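Local coordinates for putative transcriptional regulator TRANSCRIPTION REGULATOR protein (Rhizobium meliloti, PDB 5NLA) that activates transcription as an AraC-like regulator that binds c-di-GMP to control extracellular polysaccharide production, probably by sequence-specific DNA binding, at residues R61-H66 with Q102-H107. Numbering follows the deposited sequence.
Sequences RSWRAH and QVTPAH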
loop_
_atom_site.group_PDB
_atom_site.type_symbol
_atom_site.label_atom_id
_atom_site.label_comp_id
_atom_site.label_asym_id
_atom_site.label_seq_id
_atom_site.Cartn_x
_atom_site.Cartn_y
_atom_site.Cartn_z
ATOM N N ARG A 61 -3.958 19.176 10.536
ATOM C CA ARG A 61 -2.620 19.530 10.073
ATOM C C ARG A 61 -1.584 18.452 10.464
ATOM O O ARG A 61 -0.787 18.048 9.624
ATOM C CB ARG A 61 -2.214 20.936 10.550
ATOM C CG ARG A 61 -3.024 22.058 9.891
ATOM C CD ARG A 61 -2.315 23.409 9.905
ATOM N NE ARG A 61 -2.034 23.883 11.262
ATOM C CZ ARG A 61 -2.826 24.666 12.009
ATOM N NH1 ARG A 61 -4.010 25.112 11.574
ATOM N NH2 ARG A 61 -2.428 25.016 13.233
ATOM N N SER A 62 -1.621 17.958 11.705
ATOM C CA SER A 62 -0.745 16.849 12.114
ATOM C C SER A 62 -1.032 15.588 11.310
ATOM O O SER A 62 -0.137 14.988 10.723
ATOM C CB SER A 62 -0.889 16.541 13.601
ATOM O OG SER A 62 -0.231 15.327 13.913
ATOM N N TRP A 63 -2.291 15.189 11.282
ATOM C CA TRP A 63 -2.699 14.039 10.491
ATOM C C TRP A 63 -2.204 14.092 9.038
ATOM O O TRP A 63 -1.754 13.081 8.484
ATOM C CB TRP A 63 -4.218 13.910 10.517
ATOM C CG TRP A 63 -4.712 12.794 9.704
ATOM C CD1 TRP A 63 -5.253 12.870 8.464
ATOM C CD2 TRP A 63 -4.681 11.425 10.048
ATOM N NE1 TRP A 63 -5.581 11.623 8.017
ATOM C CE2 TRP A 63 -5.235 10.717 8.977
ATOM C CE3 TRP A 63 -4.248 10.723 11.173
ATOM C CZ2 TRP A 63 -5.364 9.342 8.982
ATOM C CZ3 TRP A 63 -4.390 9.339 11.191
ATOM C CH2 TRP A 63 -4.939 8.667 10.101
ATOM N N ARG A 64 -2.299 15.263 8.422
ATOM C CA ARG A 64 -1.872 15.425 7.035
ATOM C C ARG A 64 -0.361 15.237 6.864
ATOM O O ARG A 64 0.104 14.692 5.844
ATOM C CB ARG A 64 -2.276 16.794 6.519
ATOM C CG ARG A 64 -2.046 16.945 5.034
ATOM C CD ARG A 64 -2.819 18.107 4.483
ATOM N NE ARG A 64 -2.376 19.343 5.095
ATOM C CZ ARG A 64 -2.951 20.519 4.885
ATOM N NH1 ARG A 64 -3.993 20.618 4.053
ATOM N NH2 ARG A 64 -2.477 21.599 5.505
ATOM N N ALA A 65 0.388 15.702 7.859
ATOM C CA ALA A 65 1.827 15.533 7.882
ATOM C C ALA A 65 2.182 14.058 7.927
ATOM O O ALA A 65 3.007 13.611 7.137
ATOM C CB ALA A 65 2.447 16.272 9.061
ATOM N N HIS A 66 1.540 13.310 8.826
ATOM C CA HIS A 66 1.823 11.877 8.994
ATOM C C HIS A 66 1.482 11.056 7.748
ATOM O O HIS A 66 2.124 10.052 7.473
ATOM C CB HIS A 66 1.079 11.292 10.209
ATOM C CG HIS A 66 1.523 11.847 11.529
ATOM N ND1 HIS A 66 2.820 12.252 11.777
ATOM C CD2 HIS A 66 0.842 12.049 12.685
ATOM C CE1 HIS A 66 2.915 12.690 13.019
ATOM N NE2 HIS A 66 1.730 12.573 13.593
ATOM N N GLN A 102 -6.711 1.868 11.053
ATOM C CA GLN A 102 -7.004 3.281 10.864
ATOM C C GLN A 102 -8.402 3.645 11.370
ATOM O O GLN A 102 -9.386 2.974 11.038
ATOM C CB GLN A 102 -6.925 3.601 9.383
ATOM C CG GLN A 102 -7.120 5.064 9.039
ATOM C CD GLN A 102 -6.668 5.368 7.631
ATOM O OE1 GLN A 102 -6.000 6.379 7.377
ATOM N NE2 GLN A 102 -7.007 4.481 6.703
ATOM N N VAL A 103 -8.481 4.710 12.163
ATOM C CA VAL A 103 -9.758 5.333 12.498
ATOM C C VAL A 103 -9.641 6.803 12.143
ATOM O O VAL A 103 -8.727 7.482 12.598
ATOM C CB VAL A 103 -10.110 5.178 13.989
ATOM C CG1 VAL A 103 -11.431 5.874 14.294
ATOM C CG2 VAL A 103 -10.178 3.707 14.371
ATOM N N THR A 104 -10.573 7.291 11.341
ATOM C CA THR A 104 -10.415 8.592 10.721
ATOM C C THR A 104 -11.771 9.280 10.431
ATOM O O THR A 104 -12.755 8.595 10.139
ATOM C CB THR A 104 -9.553 8.430 9.446
ATOM O OG1 THR A 104 -9.019 9.698 9.063
ATOM C CG2 THR A 104 -10.342 7.807 8.296
ATOM N N PRO A 105 -11.846 10.620 10.560
ATOM C CA PRO A 105 -13.068 11.346 10.161
ATOM C C PRO A 105 -13.184 11.508 8.639
ATOM O O PRO A 105 -12.273 11.128 7.914
ATOM C CB PRO A 105 -12.912 12.722 10.834
ATOM C CG PRO A 105 -11.841 12.554 11.847
ATOM C CD PRO A 105 -10.930 11.500 11.298
ATOM N N ALA A 106 -14.304 12.064 8.167
ATOM C CA ALA A 106 -14.506 12.256 6.730
ATOM C C ALA A 106 -13.454 13.193 6.192
ATOM O O ALA A 106 -13.234 14.255 6.750
ATOM C CB ALA A 106 -15.883 12.805 6.424
ATOM N N HIS A 107 -12.779 12.772 5.129
ATOM C CA HIS A 107 -11.813 13.627 4.437
ATOM C C HIS A 107 -11.733 13.175 2.989
ATOM O O HIS A 107 -12.360 12.181 2.598
ATOM C CB HIS A 107 -10.432 13.531 5.102
ATOM C CG HIS A 107 -9.845 12.159 5.041
ATOM N ND1 HIS A 107 -10.306 11.118 5.817
ATOM C CD2 HIS A 107 -8.882 11.637 4.247
ATOM C CE1 HIS A 107 -9.637 10.019 5.524
ATOM N NE2 HIS A 107 -8.769 10.306 4.571
#
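Trp-63 of helix 59-67 meets the end of strand 97-104 across a wide backbone gap, its CA lying 9.4 Å from that of Thr-104, the nearest such pair. Residues 61-66 are helical, 102-104 extended, and 105-106 turn into the next strand. The indole of Trp-63 alone bridges the gap from the helix side; 139 Å² is buried in all. With CG anti to the backbone N (chi1 178°), the ring reaches out and brings its six-membered part beside Gln-102 and Thr-104. Gln-102, its chain extended, brings OE1 to the indole edge near the ring plane, 3.4 Å from CZ2 of Trp-63; the amide and ring planes are inclined by 42°. Thr-104 approaches the same ring obliquely through its hydroxyl, OG1 standing 3.7 Å from Trp-63 CZ2. The amide oxygen thus faces the weakly positive C-H rim without hydrogen bonding to it, while the hydroxyl is in plain van der Waals contact. Past the end of strand 97-104, His-107, at the start of strand 107-111, donates a nearly straight hydrogen bond of 2.9 Å from ND1 to Pro-105 O in the imidazole plane, which closes the turn and probably holds the ring's rotation. Replacing Trp-63 with an alanine would probably open a gap between helix and strand, leaving the Gln-102 amide and Thr-104 hydroxyl without their packing partner. Phe-85, Ala-87 and Leu-89 also touch the indole, and Gln-102 NE2 makes a weak hydrogen bond to Ser-168. The contact thus seats helix 59-67 against the seven-stranded antiparallel sheet, where strand 97-104 runs between 88-94 and 166-173.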